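Local coordinates for protein xyloglucanase (Paenibacillus pabuli, PDB 2JEP) that probably hydrolyses xyloglucan of the plant cell wall, as a family 5 glycoside hydrolase built on a TIM barrel, at residues N101-A106 with W161-T166; E155-V160 with Q204-T209. One frame throughout, in Å; residues are numbered along the deposited sequence.

Contact 1: N101-A106 with W161-T166; sequences NYTINA and WQQIAT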
loop_
_atom_site.group_PDB
_atom_site.type_symbol
_atom_site.label_atom_id
_atom_site.label_comp_id
_atom_site.label_asym_id
_atom_site.label_seq_id
_atom_site.Cartn_x
_atom_site.Cartn_y
_atom_site.Cartn_z
ATOM N N ASN A 101 -23.752 -9.927 -11.778
ATOM C CA ASN A 101 -23.588 -8.485 -11.655
ATOM C C ASN A 101 -22.502 -8.156 -10.616
ATOM O O ASN A 101 -21.821 -7.152 -10.741
ATOM C CB ASN A 101 -24.882 -7.809 -11.219
ATOM C CG ASN A 101 -25.949 -7.832 -12.287
ATOM O OD1 ASN A 101 -27.131 -7.658 -11.976
ATOM N ND2 ASN A 101 -25.549 -8.025 -13.538
ATOM N N TYR A 102 -22.363 -9.008 -9.609
ATOM C CA TYR A 102 -21.399 -8.775 -8.520
ATOM C C TYR A 102 -21.541 -7.368 -7.950
ATOM O O TYR A 102 -20.553 -6.671 -7.732
ATOM C CB TYR A 102 -19.978 -9.043 -9.002
ATOM C CG TYR A 102 -19.704 -10.475 -9.392
ATOM C CD1 TYR A 102 -19.644 -11.477 -8.438
ATOM C CD2 TYR A 102 -19.455 -10.818 -10.709
ATOM C CE1 TYR A 102 -19.339 -12.788 -8.770
ATOM C CE2 TYR A 102 -19.163 -12.132 -11.055
ATOM C CZ TYR A 102 -19.083 -13.099 -10.082
ATOM O OH TYR A 102 -18.758 -14.396 -10.423
ATOM N N THR A 103 -22.776 -6.957 -7.709
ATOM C CA THR A 103 -23.059 -5.599 -7.272
ATOM C C THR A 103 -22.518 -5.362 -5.869
ATOM O O THR A 103 -22.784 -6.120 -4.961
ATOM C CB THR A 103 -24.572 -5.330 -7.274
ATOM O OG1 THR A 103 -25.064 -5.572 -8.597
ATOM C CG2 THR A 103 -24.904 -3.890 -6.821
ATOM N N ILE A 104 -21.747 -4.292 -5.722
ATOM C CA ILE A 104 -21.220 -3.890 -4.421
ATOM C C ILE A 104 -22.287 -3.131 -3.640
ATOM O O ILE A 104 -22.915 -2.213 -4.163
ATOM C CB ILE A 104 -19.972 -2.988 -4.577
ATOM C CG1 ILE A 104 -18.880 -3.695 -5.384
ATOM C CG2 ILE A 104 -19.423 -2.565 -3.198
ATOM C CD1 ILE A 104 -17.767 -2.769 -5.788
ATOM N N ASN A 105 -22.420 -3.508 -2.371
ATOM C CA ASN A 105 -23.360 -2.817 -1.461
ATOM C C ASN A 105 -23.178 -1.313 -1.596
ATOM O O ASN A 105 -22.091 -0.766 -1.439
ATOM C CB ASN A 105 -23.151 -3.167 0.018
ATOM C CG ASN A 105 -23.792 -4.473 0.434
ATOM O OD1 ASN A 105 -23.678 -4.874 1.592
ATOM N ND2 ASN A 105 -24.466 -5.142 -0.488
ATOM N N ALA A 106 -24.256 -0.614 -1.895
ATOM C CA ALA A 106 -24.217 0.818 -2.173
ATOM C C ALA A 106 -23.753 1.623 -0.955
ATOM O O ALA A 106 -23.002 2.570 -1.083
ATOM C CB ALA A 106 -25.595 1.320 -2.667
ATOM N N TRP A 161 -14.074 -3.735 -10.140
ATOM C CA TRP A 161 -13.369 -2.504 -10.506
ATOM C C TRP A 161 -14.194 -1.584 -11.384
ATOM O O TRP A 161 -14.049 -0.370 -11.300
ATOM C CB TRP A 161 -11.988 -2.773 -11.126
ATOM C CG TRP A 161 -10.926 -2.751 -10.085
ATOM C CD1 TRP A 161 -10.122 -3.787 -9.671
ATOM C CD2 TRP A 161 -10.547 -1.617 -9.296
ATOM N NE1 TRP A 161 -9.287 -3.352 -8.691
ATOM C CE2 TRP A 161 -9.523 -2.028 -8.432
ATOM C CE3 TRP A 161 -10.953 -0.280 -9.262
ATOM C CZ2 TRP A 161 -8.929 -1.158 -7.522
ATOM C CZ3 TRP A 161 -10.362 0.564 -8.354
ATOM C CH2 TRP A 161 -9.375 0.116 -7.491
ATOM N N GLN A 162 -15.080 -2.150 -12.207
ATOM C CA GLN A 162 -15.959 -1.280 -13.005
ATOM C C GLN A 162 -16.741 -0.365 -12.074
ATOM O O GLN A 162 -16.883 0.842 -12.324
ATOM C CB GLN A 162 -16.957 -2.105 -13.815
ATOM C CG GLN A 162 -16.484 -2.720 -15.087
ATOM C CD GLN A 162 -17.609 -3.447 -15.816
ATOM O OE1 GLN A 162 -18.705 -3.579 -15.294
ATOM N NE2 GLN A 162 -17.330 -3.925 -17.022
ATOM N N GLN A 163 -17.299 -0.956 -11.029
ATOM C CA GLN A 163 -18.126 -0.201 -10.079
ATOM C C GLN A 163 -17.338 0.791 -9.248
ATOM O O GLN A 163 -17.778 1.916 -9.037
ATOM C CB GLN A 163 -18.867 -1.174 -9.170
ATOM C CG GLN A 163 -19.892 -2.016 -9.883
ATOM C CD GLN A 163 -20.408 -3.090 -8.990
ATOM O OE1 GLN A 163 -21.243 -2.831 -8.114
ATOM N NE2 GLN A 163 -19.896 -4.300 -9.161
ATOM N N ILE A 164 -16.186 0.380 -8.731
ATOM C CA ILE A 164 -15.386 1.324 -7.915
ATOM C C ILE A 164 -14.942 2.479 -8.811
ATOM O O ILE A 164 -15.053 3.657 -8.453
ATOM C CB ILE A 164 -14.128 0.618 -7.334
ATOM C CG1 ILE A 164 -14.492 -0.540 -6.410
ATOM C CG2 ILE A 164 -13.226 1.638 -6.634
ATOM C CD1 ILE A 164 -13.334 -1.514 -6.148
ATOM N N ALA A 165 -14.436 2.157 -10.001
ATOM C CA ALA A 165 -13.945 3.207 -10.887
ATOM C C ALA A 165 -15.071 4.176 -11.256
ATOM O O ALA A 165 -14.899 5.388 -11.219
ATOM C CB ALA A 165 -13.295 2.619 -12.144
ATOM N N THR A 166 -16.230 3.625 -11.604
ATOM C CA THR A 166 -17.375 4.463 -11.962
ATOM C C THR A 166 -17.727 5.425 -10.807
ATOM O O THR A 166 -17.984 6.606 -11.032
ATOM C CB THR A 166 -18.552 3.606 -12.366
ATOM O OG1 THR A 166 -18.214 2.901 -13.560
ATOM C CG2 THR A 166 -19.803 4.444 -12.624
#
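Gln163 reaches from helix 150-167, in the outer layer of the (beta/alpha)8 barrel, to the loop that follows barrel strand 85-88 and leads into helix 106-120, and grips its backbone with both ends of the carboxamide. On one side NE2 donates to the carbonyl oxygen of Tyr102, with NE2 to O at 2.8 Å; on the other OE1 accepts from the backbone of Ile104, with N to OE1 also 2.8 Å. Both bonds are nearly straight, the second at 174°. The Tyr102 oxygen lies in the plane of the amide, but NE2 stands well above the carbonyl plane of Tyr102, while the Ile104 nitrogen is only slightly tilted from the carbonyl plane of Gln163. An extended chain beyond CG (chi2 171°) carries the amide out to the loop, and chi3 of 78° sets its plane for this bidentate side-chain-to-backbone contact across Thr103, whose CA passes 3.4 Å from Gln163 OE1. NE2 has a second acceptor in the carbonyl oxygen of Lys159, one helical turn back, so three bonds in all fix the rotation of the amide. Beside this polar grip, Ile104 lies alongside the Gln163 stem in the opposite sense, and its CD1 meets Gln163 CB at 3.9 Å and Ile164 CG1 at 4.0 Å. A leucine in place of Gln163 would probably leave the Tyr102 carbonyl and the Ile104 amide without their mates and let the loop shift against the helix. A single neutral side chain thus matches one donor and one acceptor of the loop backbone, without any charged group.

Contact 2: E155-V160 with Q204-T209; sequences EKYKKV and QIFVDT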
loop_
_atom_site.group_PDB
_atom_site.type_symbol
_atom_site.label_atom_id
_atom_site.label_comp_id
_atom_site.label_asym_id
_atom_site.label_seq_id
_atom_site.Cartn_x
_atom_site.Cartn_y
_atom_site.Cartn_z
ATOM N N GLU A 155 -13.850 -12.383 -13.862
ATOM C CA GLU A 155 -15.055 -11.640 -14.151
ATOM C C GLU A 155 -15.546 -10.840 -12.956
ATOM O O GLU A 155 -15.960 -9.707 -13.091
ATOM C CB GLU A 155 -16.146 -12.606 -14.646
ATOM C CG GLU A 155 -17.479 -11.976 -14.988
ATOM C CD GLU A 155 -17.483 -11.057 -16.173
ATOM O OE1 GLU A 155 -16.555 -11.133 -17.009
ATOM O OE2 GLU A 155 -18.478 -10.259 -16.282
ATOM N N LYS A 156 -15.499 -11.438 -11.780
ATOM C CA LYS A 156 -15.858 -10.737 -10.555
ATOM C C LYS A 156 -14.970 -9.523 -10.365
ATOM O O LYS A 156 -15.432 -8.434 -10.043
ATOM C CB LYS A 156 -15.731 -11.693 -9.380
ATOM C CG LYS A 156 -16.132 -11.134 -8.009
ATOM C CD LYS A 156 -16.209 -12.266 -6.978
ATOM C CE LYS A 156 -16.539 -11.794 -5.588
ATOM N NZ LYS A 156 -16.769 -12.973 -4.688
ATOM N N TYR A 157 -13.668 -9.719 -10.534
ATOM C CA TYR A 157 -12.714 -8.626 -10.398
ATOM C C TYR A 157 -12.995 -7.476 -11.371
ATOM O O TYR A 157 -12.993 -6.298 -10.988
ATOM C CB TYR A 157 -11.310 -9.200 -10.585
ATOM C CG TYR A 157 -10.165 -8.244 -10.381
ATOM C CD1 TYR A 157 -9.840 -7.783 -9.110
ATOM C CD2 TYR A 157 -9.368 -7.847 -11.442
ATOM C CE1 TYR A 157 -8.742 -6.973 -8.904
ATOM C CE2 TYR A 157 -8.278 -7.022 -11.248
ATOM C CZ TYR A 157 -7.955 -6.582 -9.979
ATOM O OH TYR A 157 -6.857 -5.753 -9.811
ATOM N N LYS A 158 -13.242 -7.815 -12.639
ATOM C CA LYS A 158 -13.640 -6.827 -13.614
ATOM C C LYS A 158 -14.869 -6.045 -13.150
ATOM O O LYS A 158 -14.894 -4.816 -13.193
ATOM C CB LYS A 158 -13.892 -7.496 -14.974
ATOM C CG LYS A 158 -14.421 -6.539 -16.072
ATOM C CD LYS A 158 -14.793 -7.347 -17.308
ATOM C CE LYS A 158 -15.539 -6.590 -18.362
ATOM N NZ LYS A 158 -15.914 -7.572 -19.424
ATOM N N LYS A 159 -15.925 -6.759 -12.760
ATOM C CA LYS A 159 -17.166 -6.086 -12.385
ATOM C C LYS A 159 -16.990 -5.212 -11.140
ATOM O O LYS A 159 -17.580 -4.125 -11.061
ATOM C CB LYS A 159 -18.281 -7.123 -12.173
ATOM C CG LYS A 159 -18.749 -7.813 -13.446
ATOM C CD LYS A 159 -19.472 -6.835 -14.388
ATOM C CE LYS A 159 -20.285 -7.526 -15.479
ATOM N NZ LYS A 159 -21.051 -6.468 -16.234
ATOM N N VAL A 160 -16.184 -5.683 -10.177
ATOM C CA VAL A 160 -15.910 -4.911 -8.974
ATOM C C VAL A 160 -15.155 -3.637 -9.346
ATOM O O VAL A 160 -15.562 -2.546 -8.945
ATOM C CB VAL A 160 -15.180 -5.785 -7.946
ATOM C CG1 VAL A 160 -14.586 -4.947 -6.806
ATOM C CG2 VAL A 160 -16.150 -6.835 -7.422
ATOM N N GLN A 204 -3.708 -6.493 -15.719
ATOM C CA GLN A 204 -4.130 -6.063 -17.075
ATOM C C GLN A 204 -5.624 -5.782 -17.142
ATOM O O GLN A 204 -6.067 -4.798 -17.728
ATOM C CB GLN A 204 -3.722 -7.112 -18.106
ATOM C CG GLN A 204 -3.928 -6.616 -19.537
ATOM C CD GLN A 204 -3.015 -5.438 -19.833
ATOM O OE1 GLN A 204 -1.787 -5.597 -19.897
ATOM N NE2 GLN A 204 -3.592 -4.241 -19.956
ATOM N N ILE A 205 -6.416 -6.684 -16.565
ATOM C CA ILE A 205 -7.876 -6.491 -16.486
ATOM C C ILE A 205 -8.222 -5.203 -15.753
ATOM O O ILE A 205 -9.093 -4.420 -16.193
ATOM C CB ILE A 205 -8.551 -7.720 -15.790
ATOM C CG1 ILE A 205 -8.451 -8.954 -16.693
ATOM C CG2 ILE A 205 -10.023 -7.437 -15.465
ATOM C CD1 ILE A 205 -8.630 -10.283 -15.939
ATOM N N PHE A 206 -7.559 -4.986 -14.622
ATOM C CA PHE A 206 -7.761 -3.750 -13.865
ATOM C C PHE A 206 -7.503 -2.528 -14.737
ATOM O O PHE A 206 -8.340 -1.616 -14.818
ATOM C CB PHE A 206 -6.859 -3.778 -12.616
ATOM C CG PHE A 206 -6.558 -2.443 -12.030
ATOM C CD1 PHE A 206 -7.489 -1.771 -11.257
ATOM C CD2 PHE A 206 -5.305 -1.868 -12.188
ATOM C CE1 PHE A 206 -7.149 -0.548 -10.657
ATOM C CE2 PHE A 206 -4.980 -0.673 -11.599
ATOM C CZ PHE A 206 -5.906 -0.000 -10.838
ATOM N N VAL A 207 -6.330 -2.467 -15.356
ATOM C CA VAL A 207 -5.972 -1.283 -16.130
ATOM C C VAL A 207 -7.013 -1.024 -17.225
ATOM O O VAL A 207 -7.562 0.070 -17.328
ATOM C CB VAL A 207 -4.543 -1.399 -16.719
ATOM C CG1 VAL A 207 -4.286 -0.298 -17.761
ATOM C CG2 VAL A 207 -3.447 -1.376 -15.593
ATOM N N ASP A 208 -7.288 -2.042 -18.024
ATOM C CA ASP A 208 -8.171 -1.838 -19.167
ATOM C C ASP A 208 -9.605 -1.553 -18.740
ATOM O O ASP A 208 -10.302 -0.756 -19.370
ATOM C CB ASP A 208 -8.167 -3.057 -20.067
ATOM C CG ASP A 208 -6.809 -3.316 -20.738
ATOM O OD1 ASP A 208 -6.008 -2.391 -20.902
ATOM O OD2 ASP A 208 -6.567 -4.466 -21.137
ATOM N N THR A 209 -10.058 -2.199 -17.667
ATOM C CA THR A 209 -11.403 -1.951 -17.181
ATOM C C THR A 209 -11.546 -0.524 -16.681
ATOM O O THR A 209 -12.514 0.167 -17.002
ATOM C CB THR A 209 -11.755 -2.963 -16.049
ATOM O OG1 THR A 209 -11.743 -4.297 -16.575
ATOM C CG2 THR A 209 -13.103 -2.686 -15.438
#
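Tyr157 points its ring at helix 193-211, and its hydroxyl end comes close to the start of the Phe206 side chain, with Tyr157 OH to Phe206 CB at 3.4 Å. The ring carbon CE2 of Tyr157 comes to 3.8 Å from the same CB, while Ile205 CG2 sits at the ring edge, near its plane. With CG anti to the backbone N (chi1 -176°), the tyrosine ring extends across the gap to this neighbour. Its hydroxyl is hydrogen-bonded to the carbonyl oxygen of Ser179, which fixes the polar end within an otherwise apolar region, and Trp161 meets both Tyr157 and Phe206 edge-to-face. This is the tight, buried part. The helices belong to the outer layer of the (beta/alpha)8 barrel, where they follow strands 125-128 and 175-178; the short segments run at 32° to each other, with axes 9.5 Å apart at closest approach, and no hydrogen bond joins them. Phe206 continues inward to Leu222 and Val224 of strand 222-225. Toward the partly exposed side the contact is made by aliphatic stems and by the hydroxyl and methyl of Thr209. Ile205 CG2 also touches Lys158 CB, at 3.9 Å, and Lys158 CG packs at 3.5 Å against Thr209 OG1, the two side chains crossing at about a right angle. Thr209 OG1 spends its proton on its own helix, donating to the carbonyl oxygen of Ile205 at 2.7 Å from above the carbonyl plane; that oxygen also takes the helical N-H of Thr209. Beyond CG the Lys158 chain stays extended and carries its ammonium group away from helix 193-211.

How the contacts relate
From the N terminus, the chain leaves barrel strand 85-88 and passes through loop 101-106 into helix 106-120. After strand 125-128 it enters helix 150-167, where 155-160 opens contact 2 and 161-166 then closes contact 1, a loop of 54 intervening residues. Strand 175-178 follows, and 204-209 on helix 193-211 closes contact 2 over 43 residues. The two closures therefore cross instead of nesting. Helix 150-167 serves both, tied to the loop by contact 1 and to the next helix by contact 2. Their centres lie about 11 Å apart, and they touch directly where Gln162 packs on Thr209 and Tyr102 on Lys156.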